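Local coordinates for DUF1214 domain-containing protein (Burkholderia cenocepacia, PDB 6ANS) that is of unknown function but belongs to the DUF1214 family and carries a bound sodium ion, at residues 128-133 and 202-207; 138-143 and 183-188; 290-295 and 379-384; 297-302 and 365-370. All blocks are in the same frame, centred on the assembly; numbering follows the deposited sequence.

Interaction 1: 128-133 and 202-207; sequences RGTVAY and TETPAQ
Thr130 sets its hydroxyl against Thr204, OG1 3.4 Å from Thr204 CB and hydrogen-bonded to the backbone N in a short, straight bond, Thr204 N to Thr130 OG1 2.6 Å at 165°. The torsion that puts OG1 between its own backbone N and carbonyl carbon (chi1 64°) aims the oxygen across the gap. Going the other way, Thr204 O receives two donors, Thr130 N at 2.9 Å and Val131 N at 3.0 Å, which reach it from opposite faces of its carbonyl plane. A water bridges the two loops, bonded to Thr130 OG1, Thr204 OG1 and Thr202 O. Threonine suits these exposed places because its small side chain can bond backbone and solvent at once. Buried Val131 rests CG1 near Ala206 N, and Ala206, having only a methyl, fits close to the chain, CB 3.2 Å from Arg128 O. Arg128 folds back on its own loop, NH1 and NH2 both gripping Val131 O in the guanidinium plane. Gly129, at positive phi, lets the chain turn close against Thr204 O. This is polar, backbone-centred pairing of two surface loops, one leading from strand 122-125 into strand 133-140, the other joining strands 188-196 and 207-212.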
loop_
_atom_site.group_PDB
_atom_site.type_symbol
_atom_site.label_atom_id
_atom_site.label_comp_id
_atom_site.label_asym_id
_atom_site.label_seq_id
_atom_site.Cartn_x
_atom_site.Cartn_y
_atom_site.Cartn_z
ATOM N N ARG A 128 -3.269 -7.275 -22.852
ATOM C CA ARG A 128 -4.434 -8.031 -22.408
ATOM C C ARG A 128 -4.055 -9.135 -21.419
ATOM O O ARG A 128 -4.819 -9.428 -20.493
ATOM C CB ARG A 128 -5.170 -8.602 -23.624
ATOM C CG ARG A 128 -6.305 -9.561 -23.301
ATOM C CD ARG A 128 -7.343 -8.918 -22.348
ATOM N NE ARG A 128 -8.421 -9.864 -22.039
ATOM C CZ ARG A 128 -8.378 -10.753 -21.052
ATOM N NH1 ARG A 128 -7.303 -10.834 -20.272
ATOM N NH2 ARG A 128 -9.390 -11.587 -20.861
ATOM N N GLY A 129 -2.893 -9.768 -21.590
ATOM C CA GLY A 129 -2.567 -10.879 -20.710
ATOM C C GLY A 129 -3.456 -12.083 -20.993
ATOM O O GLY A 129 -4.142 -12.161 -22.010
ATOM N N THR A 130 -3.422 -13.046 -20.067
ATOM C CA THR A 130 -4.165 -14.293 -20.232
ATOM C C THR A 130 -5.228 -14.529 -19.170
ATOM O O THR A 130 -5.860 -15.593 -19.179
ATOM C CB THR A 130 -3.215 -15.504 -20.236
ATOM O OG1 THR A 130 -2.584 -15.605 -18.953
ATOM C CG2 THR A 130 -2.157 -15.359 -21.322
ATOM N N VAL A 131 -5.412 -13.613 -18.219
ATOM C CA VAL A 131 -6.512 -13.774 -17.278
ATOM C C VAL A 131 -7.806 -13.813 -18.082
ATOM O O VAL A 131 -8.023 -12.984 -18.976
ATOM C CB VAL A 131 -6.477 -12.660 -16.213
ATOM C CG1 VAL A 131 -6.634 -11.278 -16.841
ATOM C CG2 VAL A 131 -7.509 -12.917 -15.107
ATOM N N ALA A 132 -8.629 -14.842 -17.850
ATOM C CA ALA A 132 -9.767 -15.038 -18.750
ATOM C C ALA A 132 -10.893 -14.042 -18.491
ATOM O O ALA A 132 -11.523 -13.564 -19.442
ATOM C CB ALA A 132 -10.287 -16.475 -18.675
ATOM N N TYR A 133 -11.182 -13.726 -17.230
ATOM C CA TYR A 133 -12.235 -12.771 -16.904
ATOM C C TYR A 133 -11.647 -11.404 -16.561
ATOM O O TYR A 133 -10.802 -11.285 -15.667
ATOM C CB TYR A 133 -13.134 -13.266 -15.773
ATOM C CG TYR A 133 -14.335 -12.352 -15.563
ATOM C CD1 TYR A 133 -14.247 -11.232 -14.726
ATOM C CD2 TYR A 133 -15.540 -12.589 -16.217
ATOM C CE1 TYR A 133 -15.333 -10.377 -14.539
ATOM C CE2 TYR A 133 -16.638 -11.741 -16.040
ATOM C CZ TYR A 133 -16.524 -10.634 -15.201
ATOM O OH TYR A 133 -17.595 -9.792 -15.030
ATOM N N THR A 202 -0.968 -19.788 -13.214
ATOM C CA THR A 202 -0.819 -20.040 -14.640
ATOM C C THR A 202 -1.431 -18.972 -15.535
ATOM O O THR A 202 -1.287 -19.051 -16.767
ATOM C CB THR A 202 -1.430 -21.396 -14.976
ATOM O OG1 THR A 202 -2.836 -21.338 -14.710
ATOM C CG2 THR A 202 -0.783 -22.469 -14.115
ATOM N N GLU A 203 -2.102 -17.984 -14.966
ATOM C CA GLU A 203 -2.694 -16.903 -15.731
ATOM C C GLU A 203 -1.860 -15.650 -15.538
ATOM O O GLU A 203 -1.244 -15.457 -14.487
ATOM C CB GLU A 203 -4.135 -16.644 -15.321
ATOM C CG GLU A 203 -5.104 -17.694 -15.793
ATOM C CD GLU A 203 -6.474 -17.487 -15.197
ATOM O OE1 GLU A 203 -6.543 -16.859 -14.136
ATOM O OE2 GLU A 203 -7.476 -17.957 -15.769
ATOM N N THR A 204 -1.757 -14.887 -16.565
ATOM C CA THR A 204 -0.983 -13.665 -16.516
ATOM C C THR A 204 -1.931 -12.485 -16.434
ATOM O O THR A 204 -2.869 -12.420 -17.241
ATOM C CB THR A 204 -0.120 -13.565 -17.774
ATOM O OG1 THR A 204 0.815 -14.661 -17.796
ATOM C CG2 THR A 204 0.630 -12.243 -17.815
ATOM N N PRO A 205 -1.731 -11.545 -15.499
ATOM C CA PRO A 205 -2.642 -10.398 -15.406
ATOM C C PRO A 205 -2.469 -9.463 -16.587
ATOM O O PRO A 205 -1.376 -9.311 -17.135
ATOM C CB PRO A 205 -2.222 -9.695 -14.104
ATOM C CG PRO A 205 -1.383 -10.661 -13.352
ATOM C CD PRO A 205 -0.796 -11.617 -14.358
ATOM N N ALA A 206 -3.556 -8.796 -16.945
ATOM C CA ALA A 206 -3.434 -7.679 -17.862
ATOM C C ALA A 206 -2.637 -6.580 -17.170
ATOM O O ALA A 206 -2.749 -6.381 -15.957
ATOM C CB ALA A 206 -4.827 -7.183 -18.269
ATOM N N GLN A 207 -1.812 -5.880 -17.933
ATOM C CA GLN A 207 -0.986 -4.793 -17.417
ATOM C C GLN A 207 -1.534 -3.506 -18.007
ATOM O O GLN A 207 -1.344 -3.230 -19.197
ATOM C CB GLN A 207 0.479 -5.014 -17.786
ATOM C CG GLN A 207 1.044 -6.208 -17.078
ATOM C CD GLN A 207 1.617 -7.191 -18.059
ATOM O OE1 GLN A 207 2.810 -7.159 -18.381
ATOM N NE2 GLN A 207 0.748 -8.070 -18.575
HETATM O O HOH W 1 -0.527 -17.184 -18.552
#

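Interaction 2: 138-143 and 183-188; sequences TQKGGY and RMEPDT
Residues 138-140 of strand 133-140 run beside the loop that leads into strand 188-196, with Lys140 and Thr188 4.2 Å apart at CA and a type I beta turn from Glu185 to Thr188 bringing the loop back. Thr138 OG1 donates to Arg183 O at 2.7 Å, meeting the carbonyl nearly end-on (C=O...O 165°), and also bonds the hydroxyl of Thr152 on strand 151-155. Thr138 CG2 rests on CG of Met184, a selenomethionine, while Thr188 fits CG2 against Thr138 CB at 3.8 Å and against Gln139 O. Thr188 OG1 accepts the N-H of Glu185, bracing the turn from within. Threonine suits both places by supplying a methyl for packing and a hydroxyl for backbone bonds. Lys140 starts with CG between its backbone N and carbonyl carbon (chi1 65°) and then runs fully extended, a length that carries NZ to Glu185 OE1 at 3.1 Å on the syn side of the carboxylate. Arg183 takes the other oxygen: NH1 reaches Glu185 OE2 at 3.0 Å on the anti side, near the guanidinium plane, and NH1 also bonds Thr152 O. One water joins Lys140 NZ to Asp187 OD2, another Gly141 N to Asp187 O. With a cation on each oxygen, Glu185 is probably kept ionised and its carboxylate fixed in rotation, so that the salt-bridge network, together with the threonine hydroxyls, joins the strand to the turn.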
loop_
_atom_site.group_PDB
_atom_site.type_symbol
_atom_site.label_atom_id
_atom_site.label_comp_id
_atom_site.label_asym_id
_atom_site.label_seq_id
_atom_site.Cartn_x
_atom_site.Cartn_y
_atom_site.Cartn_z
ATOM N N THR A 138 -17.379 1.821 -14.533
ATOM C CA THR A 138 -17.249 3.180 -14.033
ATOM C C THR A 138 -18.341 3.430 -13.003
ATOM O O THR A 138 -19.436 2.878 -13.097
ATOM C CB THR A 138 -17.270 4.220 -15.160
ATOM O OG1 THR A 138 -18.520 4.194 -15.845
ATOM C CG2 THR A 138 -16.126 3.940 -16.151
ATOM N N GLN A 139 -17.998 4.184 -11.963
ATOM C CA GLN A 139 -18.865 4.350 -10.808
ATOM C C GLN A 139 -18.938 5.825 -10.438
ATOM O O GLN A 139 -18.081 6.629 -10.816
ATOM C CB GLN A 139 -18.373 3.528 -9.592
ATOM C CG GLN A 139 -17.740 2.160 -9.907
ATOM C CD GLN A 139 -18.754 1.108 -10.405
ATOM O OE1 GLN A 139 -18.420 0.269 -11.238
ATOM N NE2 GLN A 139 -19.988 1.159 -9.892
ATOM N N LYS A 140 -19.968 6.178 -9.677
ATOM C CA LYS A 140 -20.109 7.540 -9.195
ATOM C C LYS A 140 -20.397 7.498 -7.701
ATOM O O LYS A 140 -20.495 6.419 -7.112
ATOM C CB LYS A 140 -21.211 8.287 -9.963
ATOM C CG LYS A 140 -22.595 7.726 -9.751
ATOM C CD LYS A 140 -23.603 8.480 -10.637
ATOM C CE LYS A 140 -25.010 7.934 -10.487
ATOM N NZ LYS A 140 -25.973 8.727 -11.317
ATOM N N GLY A 141 -20.558 8.683 -7.096
ATOM C CA GLY A 141 -20.807 8.760 -5.664
ATOM C C GLY A 141 -19.630 8.178 -4.897
ATOM O O GLY A 141 -18.464 8.431 -5.210
ATOM N N GLY A 142 -19.934 7.368 -3.903
ATOM C CA GLY A 142 -18.924 6.702 -3.100
ATOM C C GLY A 142 -19.475 6.396 -1.729
ATOM O O GLY A 142 -20.427 7.021 -1.255
ATOM N N TYR A 143 -18.867 5.398 -1.075
ATOM C CA TYR A 143 -19.338 5.031 0.258
ATOM C C TYR A 143 -19.282 6.232 1.188
ATOM O O TYR A 143 -20.170 6.412 2.022
ATOM C CB TYR A 143 -18.520 3.881 0.852
ATOM C CG TYR A 143 -18.597 2.574 0.106
ATOM C CD1 TYR A 143 -19.648 2.297 -0.793
ATOM C CD2 TYR A 143 -17.606 1.612 0.279
ATOM C CE1 TYR A 143 -19.691 1.082 -1.490
ATOM C CE2 TYR A 143 -17.643 0.398 -0.410
ATOM C CZ TYR A 143 -18.677 0.137 -1.284
ATOM O OH TYR A 143 -18.683 -1.066 -1.934
ATOM N N ARG A 183 -18.803 4.000 -20.932
ATOM C CA ARG A 183 -19.572 5.208 -20.670
ATOM C C ARG A 183 -19.248 5.820 -19.303
ATOM O O ARG A 183 -19.026 5.112 -18.320
ATOM C CB ARG A 183 -21.064 4.865 -20.767
ATOM C CG ARG A 183 -21.997 5.881 -20.212
ATOM C CD ARG A 183 -23.442 5.371 -20.333
ATOM N NE ARG A 183 -24.389 6.449 -20.129
ATOM C CZ ARG A 183 -24.866 6.806 -18.944
ATOM N NH1 ARG A 183 -24.494 6.157 -17.848
ATOM N NH2 ARG A 183 -25.729 7.799 -18.861
HETATM N N MSE A 184 -19.227 7.149 -19.251
HETATM C CA MSE A 184 -19.233 7.886 -17.992
HETATM C C MSE A 184 -20.344 8.923 -18.013
HETATM O O MSE A 184 -20.795 9.308 -19.070
HETATM C CB MSE A 184 -17.898 8.598 -17.741
HETATM C CG MSE A 184 -16.705 7.670 -17.617
HETATM SE SE MSE A 184 -15.141 8.589 -16.888
HETATM C CE MSE A 184 -14.762 9.805 -18.345
ATOM N N GLU A 185 -20.761 9.375 -16.842
ATOM C CA GLU A 185 -21.564 10.570 -16.657
ATOM C C GLU A 185 -20.693 11.667 -16.050
ATOM O O GLU A 185 -19.591 11.397 -15.557
ATOM C CB GLU A 185 -22.755 10.286 -15.727
ATOM C CG GLU A 185 -23.672 9.187 -16.217
ATOM C CD GLU A 185 -24.668 8.742 -15.162
ATOM O OE1 GLU A 185 -24.755 9.396 -14.107
ATOM O OE2 GLU A 185 -25.364 7.730 -15.398
ATOM N N PRO A 186 -21.135 12.925 -16.102
ATOM C CA PRO A 186 -20.373 13.995 -15.430
ATOM C C PRO A 186 -19.995 13.676 -13.986
ATOM O O PRO A 186 -18.898 14.043 -13.547
ATOM C CB PRO A 186 -21.330 15.198 -15.513
ATOM C CG PRO A 186 -22.115 14.949 -16.785
ATOM C CD PRO A 186 -22.265 13.451 -16.899
ATOM N N ASP A 187 -20.875 13.008 -13.238
ATOM C CA ASP A 187 -20.624 12.659 -11.847
ATOM C C ASP A 187 -19.769 11.410 -11.677
ATOM O O ASP A 187 -19.430 11.076 -10.539
ATOM C CB ASP A 187 -21.947 12.448 -11.104
ATOM C CG ASP A 187 -22.604 13.748 -10.695
ATOM O OD1 ASP A 187 -21.997 14.824 -10.885
ATOM O OD2 ASP A 187 -23.743 13.690 -10.186
ATOM N N THR A 188 -19.461 10.690 -12.756
ATOM C CA THR A 188 -18.602 9.522 -12.636
ATOM C C THR A 188 -17.284 9.945 -12.012
ATOM O O THR A 188 -16.714 10.973 -12.385
ATOM C CB THR A 188 -18.350 8.887 -14.004
ATOM O OG1 THR A 188 -19.581 8.388 -14.537
ATOM C CG2 THR A 188 -17.320 7.753 -13.886
HETATM O O HOH W 2 -25.361 11.886 -10.688
HETATM O O HOH W 3 -20.221 11.275 -8.026
#

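Interaction 3: 290-295 and 379-384; sequences ALVIDV and RVVKLA
Antiparallel strand pairing joins 290-295 to 379-382, the latter an outermost strand of a four-stranded mixed sheet, just before the chain enters helix 383-389. Ala290 with Val381 and Val292 with Arg379 are hydrogen-bonded pairs; Leu291 with Val380 is the non-hydrogen-bonded pair between them. The bonds are mostly straight, as from Val292 N to Arg379 O (2.8 Å, 173°). On the face of Leu291 and Val380, CD1 of the leucine meets CG2 of the valine at 3.7 Å. The other face carries Ala290, Val292, Val381 and Arg379. There Val292 CG2 touches Val381 CG2 at 3.9 Å, and the small Ala290 makes room for Leu383 CD1, which lies 4.2 Å from Ala290 CB, while Leu386 of the helix packs over Ala290, Val292 and Val381. Arg379 leaves its backbone with CG between N and the carbonyl carbon (chi1 69°) and lies alongside Val292, whose CB sits over one guanidinium face. Its NH1 makes a weak, bent salt bridge to Asp294 OD2 (3.3 Å), the two flat groups nearly coplanar. A water bridges Val292 O and Asp294 OD2, and Thr339 holds OD1. The buried Asp294 carboxylate thus has polar partners at both oxygens, and the neighbouring arginine probably helps keep it charged.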
loop_
_atom_site.group_PDB
_atom_site.type_symbol
_atom_site.label_atom_id
_atom_site.label_comp_id
_atom_site.label_asym_id
_atom_site.label_seq_id
_atom_site.Cartn_x
_atom_site.Cartn_y
_atom_site.Cartn_z
ATOM N N ALA A 290 -19.879 -28.486 11.433
ATOM C CA ALA A 290 -19.536 -28.163 10.063
ATOM C C ALA A 290 -20.786 -27.686 9.345
ATOM O O ALA A 290 -21.899 -28.134 9.639
ATOM C CB ALA A 290 -18.928 -29.371 9.333
ATOM N N LEU A 291 -20.592 -26.766 8.406
ATOM C CA LEU A 291 -21.657 -26.295 7.535
ATOM C C LEU A 291 -21.495 -26.970 6.182
ATOM O O LEU A 291 -20.476 -26.779 5.508
ATOM C CB LEU A 291 -21.611 -24.774 7.384
ATOM C CG LEU A 291 -22.773 -24.199 6.566
ATOM C CD1 LEU A 291 -24.105 -24.356 7.304
ATOM C CD2 LEU A 291 -22.522 -22.760 6.200
ATOM N N VAL A 292 -22.499 -27.746 5.782
ATOM C CA VAL A 292 -22.477 -28.478 4.524
ATOM C C VAL A 292 -23.288 -27.696 3.504
ATOM O O VAL A 292 -24.502 -27.529 3.665
ATOM C CB VAL A 292 -23.038 -29.897 4.689
ATOM C CG1 VAL A 292 -22.932 -30.663 3.364
ATOM C CG2 VAL A 292 -22.322 -30.628 5.826
ATOM N N ILE A 293 -22.621 -27.230 2.450
ATOM C CA ILE A 293 -23.242 -26.465 1.376
ATOM C C ILE A 293 -23.304 -27.350 0.139
ATOM O O ILE A 293 -22.317 -28.011 -0.203
ATOM C CB ILE A 293 -22.461 -25.171 1.079
ATOM C CG1 ILE A 293 -22.147 -24.412 2.377
ATOM C CG2 ILE A 293 -23.220 -24.289 0.100
ATOM C CD1 ILE A 293 -21.192 -23.242 2.182
ATOM N N ASP A 294 -24.458 -27.351 -0.535
ATOM C CA ASP A 294 -24.695 -28.197 -1.699
ATOM C C ASP A 294 -25.385 -27.409 -2.795
ATOM O O ASP A 294 -26.332 -26.662 -2.529
ATOM C CB ASP A 294 -25.581 -29.401 -1.364
ATOM C CG ASP A 294 -24.849 -30.474 -0.607
ATOM O OD1 ASP A 294 -23.951 -31.110 -1.191
ATOM O OD2 ASP A 294 -25.169 -30.674 0.582
ATOM N N VAL A 295 -24.929 -27.616 -4.027
ATOM C CA VAL A 295 -25.675 -27.262 -5.229
ATOM C C VAL A 295 -25.858 -28.544 -6.035
ATOM O O VAL A 295 -24.903 -29.310 -6.216
ATOM C CB VAL A 295 -24.969 -26.167 -6.054
ATOM C CG1 VAL A 295 -25.005 -24.833 -5.299
ATOM C CG2 VAL A 295 -23.534 -26.562 -6.394
ATOM N N ARG A 379 -26.786 -27.198 5.541
ATOM C CA ARG A 379 -27.205 -27.814 6.793
ATOM C C ARG A 379 -25.993 -27.906 7.711
ATOM O O ARG A 379 -24.850 -27.966 7.248
ATOM C CB ARG A 379 -27.845 -29.188 6.574
ATOM C CG ARG A 379 -26.904 -30.272 6.121
ATOM C CD ARG A 379 -27.676 -31.522 5.700
ATOM N NE ARG A 379 -26.791 -32.672 5.526
ATOM C CZ ARG A 379 -26.084 -32.904 4.423
ATOM N NH1 ARG A 379 -26.160 -32.056 3.404
ATOM N NH2 ARG A 379 -25.297 -33.975 4.346
ATOM N N VAL A 380 -26.251 -27.838 9.014
ATOM C CA VAL A 380 -25.217 -27.954 10.037
ATOM C C VAL A 380 -25.198 -29.373 10.586
ATOM O O VAL A 380 -26.241 -29.915 10.967
ATOM C CB VAL A 380 -25.435 -26.937 11.170
ATOM C CG1 VAL A 380 -24.386 -27.147 12.260
ATOM C CG2 VAL A 380 -25.369 -25.514 10.624
ATOM N N VAL A 381 -24.012 -29.982 10.619
ATOM C CA VAL A 381 -23.826 -31.315 11.179
ATOM C C VAL A 381 -22.610 -31.296 12.099
ATOM O O VAL A 381 -21.871 -30.314 12.174
ATOM C CB VAL A 381 -23.657 -32.397 10.095
ATOM C CG1 VAL A 381 -24.825 -32.363 9.114
ATOM C CG2 VAL A 381 -22.330 -32.204 9.376
ATOM N N LYS A 382 -22.418 -32.401 12.813
ATOM C CA LYS A 382 -21.203 -32.587 13.590
ATOM C C LYS A 382 -20.056 -32.954 12.653
ATOM O O LYS A 382 -20.205 -33.826 11.789
ATOM C CB LYS A 382 -21.404 -33.684 14.635
ATOM C CG LYS A 382 -22.364 -33.319 15.758
ATOM C CD LYS A 382 -21.709 -32.393 16.758
ATOM C CE LYS A 382 -22.676 -31.981 17.856
ATOM N NZ LYS A 382 -21.996 -31.129 18.872
ATOM N N LEU A 383 -18.911 -32.277 12.815
ATOM C CA LEU A 383 -17.760 -32.547 11.955
ATOM C C LEU A 383 -17.311 -33.997 12.060
ATOM O O LEU A 383 -16.785 -34.558 11.091
ATOM C CB LEU A 383 -16.600 -31.625 12.333
ATOM C CG LEU A 383 -15.275 -31.763 11.578
ATOM C CD1 LEU A 383 -15.462 -31.657 10.079
ATOM C CD2 LEU A 383 -14.258 -30.739 12.088
ATOM N N ALA A 384 -17.535 -34.627 13.217
ATOM C CA ALA A 384 -17.158 -36.024 13.381
ATOM C C ALA A 384 -17.968 -36.931 12.466
ATOM O O ALA A 384 -17.454 -37.954 11.995
ATOM C CB ALA A 384 -17.326 -36.442 14.845
HETATM O O HOH W 4 -26.379 -29.188 2.387
#

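Interaction 4: 297-302 and 365-370; sequences TVPDCD and WRWVGA. With PO4 (phosphate ion), chain E.
Pro299 sets the CD corner of its ring over the face of the six-membered ring of Trp367, the two side chains crossing at about a right angle; CD lies 3.6 Å from the ring centroid and 19° off the normal, a CH-pi contact, while CG lies near CD2 and CE3. Proline suits this place because its rigid ring offers polarised C-H groups to an indole face. The opposite face of Trp367 receives Trp365 NE1, 3.3 Å above the plane toward the rim, so loop and strand hold the indole between them. Val298 CG1 and Cys301 SG approach the ring obliquely, at 4.2 Å from CZ3 and 4.4 Å from CE3. NE1 of Trp367 is hydrogen-bonded to Val374 O. These contacts seat the loop 297-302 against the end of strand 360-368, inside an antiparallel sheet of the second DUF1214 region, where Trp304 and Tyr279 complete an aromatic cluster. The small Ala370 touches both Pro299 CG and Cys301 CB with its CB. Asp302 N gives the backbone bond of the contact, 2.9 Å to Val368 O, just ahead of strand 303-309. Gly369, with positive phi, turns the chain past Asp302; Asp302 OD2 lies 4.0 Å from Gly369 CA. Arg366 takes no part in the loop packing: with CG anti to its carbonyl carbon (chi1 -68°) and the chain extended to NE, it reaches a phosphate ion, probably from the crystallisation liquor, with NE on O1 (2.7 Å) and NH2 on O2. Tyr278, Tyr111 and Arg194 also bond this anion, and Gln307 and Asn305 hold Arg366 NH1.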
loop_
_atom_site.group_PDB
_atom_site.type_symbol
_atom_site.label_atom_id
_atom_site.label_comp_id
_atom_site.label_asym_id
_atom_site.label_seq_id
_atom_site.Cartn_x
_atom_site.Cartn_y
_atom_site.Cartn_z
ATOM N N THR A 297 -26.768 -29.003 -9.182
ATOM C CA THR A 297 -26.142 -28.877 -10.487
ATOM C C THR A 297 -25.251 -27.645 -10.461
ATOM O O THR A 297 -25.384 -26.781 -9.592
ATOM C CB THR A 297 -27.177 -28.731 -11.616
ATOM O OG1 THR A 297 -27.967 -27.558 -11.384
ATOM C CG2 THR A 297 -28.098 -29.950 -11.689
ATOM N N VAL A 298 -24.331 -27.570 -11.410
ATOM C CA VAL A 298 -23.524 -26.374 -11.630
ATOM C C VAL A 298 -23.967 -25.749 -12.949
ATOM O O VAL A 298 -23.869 -26.398 -13.999
ATOM C CB VAL A 298 -22.021 -26.688 -11.640
ATOM C CG1 VAL A 298 -21.225 -25.413 -11.870
ATOM C CG2 VAL A 298 -21.619 -27.338 -10.334
ATOM N N PRO A 299 -24.451 -24.513 -12.950
ATOM C CA PRO A 299 -24.906 -23.906 -14.203
ATOM C C PRO A 299 -23.741 -23.601 -15.128
ATOM O O PRO A 299 -22.592 -23.446 -14.705
ATOM C CB PRO A 299 -25.591 -22.615 -13.745
ATOM C CG PRO A 299 -24.886 -22.262 -12.465
ATOM C CD PRO A 299 -24.533 -23.580 -11.811
ATOM N N ASP A 300 -24.060 -23.516 -16.419
ATOM C CA ASP A 300 -23.118 -22.962 -17.383
ATOM C C ASP A 300 -22.740 -21.550 -16.962
ATOM O O ASP A 300 -23.606 -20.681 -16.828
ATOM C CB ASP A 300 -23.727 -22.949 -18.787
ATOM C CG ASP A 300 -23.754 -24.328 -19.430
ATOM O OD1 ASP A 300 -22.895 -25.171 -19.079
ATOM O OD2 ASP A 300 -24.623 -24.562 -20.299
ATOM N N CYS A 301 -21.454 -21.317 -16.743
ATOM C CA CYS A 301 -21.024 -19.996 -16.314
ATOM C C CYS A 301 -19.556 -19.821 -16.654
ATOM O O CYS A 301 -18.841 -20.785 -16.943
ATOM C CB CYS A 301 -21.261 -19.798 -14.814
ATOM S SG CYS A 301 -20.345 -20.971 -13.782
ATOM N N ASP A 302 -19.115 -18.566 -16.592
ATOM C CA ASP A 302 -17.721 -18.236 -16.855
ATOM C C ASP A 302 -16.857 -18.421 -15.617
ATOM O O ASP A 302 -15.663 -18.711 -15.738
ATOM C CB ASP A 302 -17.622 -16.804 -17.391
ATOM C CG ASP A 302 -18.453 -16.603 -18.659
ATOM O OD1 ASP A 302 -18.394 -17.480 -19.544
ATOM O OD2 ASP A 302 -19.157 -15.585 -18.780
ATOM N N TRP A 365 -21.158 -16.408 -2.032
ATOM C CA TRP A 365 -21.127 -17.274 -3.193
ATOM C C TRP A 365 -21.407 -16.432 -4.432
ATOM O O TRP A 365 -22.250 -15.528 -4.396
ATOM C CB TRP A 365 -22.165 -18.397 -3.049
ATOM C CG TRP A 365 -22.088 -19.489 -4.101
ATOM C CD1 TRP A 365 -22.312 -19.358 -5.448
ATOM C CD2 TRP A 365 -21.804 -20.877 -3.877
ATOM N NE1 TRP A 365 -22.173 -20.578 -6.071
ATOM C CE2 TRP A 365 -21.857 -21.525 -5.132
ATOM C CE3 TRP A 365 -21.511 -21.635 -2.739
ATOM C CZ2 TRP A 365 -21.612 -22.891 -5.280
ATOM C CZ3 TRP A 365 -21.270 -22.996 -2.889
ATOM C CH2 TRP A 365 -21.330 -23.609 -4.152
ATOM N N ARG A 366 -20.683 -16.708 -5.520
ATOM C CA ARG A 366 -20.850 -15.988 -6.780
ATOM C C ARG A 366 -21.086 -16.957 -7.922
ATOM O O ARG A 366 -20.316 -17.904 -8.093
ATOM C CB ARG A 366 -19.623 -15.152 -7.128
ATOM C CG ARG A 366 -19.354 -13.965 -6.218
ATOM C CD ARG A 366 -18.069 -13.291 -6.693
ATOM N NE ARG A 366 -17.577 -12.320 -5.729
ATOM C CZ ARG A 366 -16.906 -12.637 -4.624
ATOM N NH1 ARG A 366 -16.664 -13.912 -4.335
ATOM N NH2 ARG A 366 -16.496 -11.677 -3.795
ATOM N N TRP A 367 -22.125 -16.701 -8.716
ATOM C CA TRP A 367 -22.182 -17.154 -10.104
ATOM C C TRP A 367 -21.815 -15.980 -11.003
ATOM O O TRP A 367 -22.359 -14.884 -10.843
ATOM C CB TRP A 367 -23.568 -17.670 -10.510
ATOM C CG TRP A 367 -24.163 -18.769 -9.677
ATOM C CD1 TRP A 367 -25.336 -18.719 -8.983
ATOM C CD2 TRP A 367 -23.640 -20.091 -9.482
ATOM N NE1 TRP A 367 -25.574 -19.922 -8.363
ATOM C CE2 TRP A 367 -24.546 -20.781 -8.651
ATOM C CE3 TRP A 367 -22.494 -20.753 -9.924
ATOM C CZ2 TRP A 367 -24.336 -22.102 -8.247
ATOM C CZ3 TRP A 367 -22.286 -22.068 -9.521
ATOM C CH2 TRP A 367 -23.203 -22.724 -8.688
ATOM N N VAL A 368 -20.883 -16.198 -11.926
ATOM C CA VAL A 368 -20.472 -15.182 -12.893
ATOM C C VAL A 368 -20.891 -15.644 -14.287
ATOM O O VAL A 368 -20.414 -16.675 -14.787
ATOM C CB VAL A 368 -18.962 -14.911 -12.823
ATOM C CG1 VAL A 368 -18.572 -13.810 -13.798
ATOM C CG2 VAL A 368 -18.559 -14.520 -11.397
ATOM N N GLY A 369 -21.792 -14.890 -14.912
ATOM C CA GLY A 369 -22.220 -15.231 -16.258
ATOM C C GLY A 369 -23.108 -16.453 -16.344
ATOM O O GLY A 369 -23.042 -17.193 -17.335
ATOM N N ALA A 370 -23.919 -16.705 -15.318
ATOM C CA ALA A 370 -24.860 -17.816 -15.316
ATOM C C ALA A 370 -26.235 -17.315 -15.737
ATOM O O ALA A 370 -26.784 -16.404 -15.110
ATOM C CB ALA A 370 -24.935 -18.461 -13.931
HETATM P P PO4 E . -17.060 -8.657 -6.274
HETATM O O1 PO4 E . -17.437 -9.922 -7.005
HETATM O O2 PO4 E . -16.898 -9.015 -4.830
HETATM O O3 PO4 E . -15.788 -8.059 -6.822
HETATM O O4 PO4 E . -18.190 -7.679 -6.477
#

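Interaction 3 is the most buried; interactions 2 and 4 are partly buried, and interaction 1 lies at the surface. Regular strand pairing holds only interaction 3, the others joining loops to loops or strands. Interactions 1 and 2 both involve strand 133-140 and the loops flanking strand 188-196; interactions 3 and 4 use strands 289-295, 360-368 and 377-382 or the loops that follow them. Chemistry differs accordingly: backbone and hydroxyl bonds with a bridging water in interaction 1, a charged network in interaction 2, a backbone ladder with apolar packing and a weak salt bridge in interaction 3, proline-tryptophan packing in interaction 4. Interactions 3 and 4 touch, Ile293 and Val295 packing on Trp365, and Val295 also on Trp367.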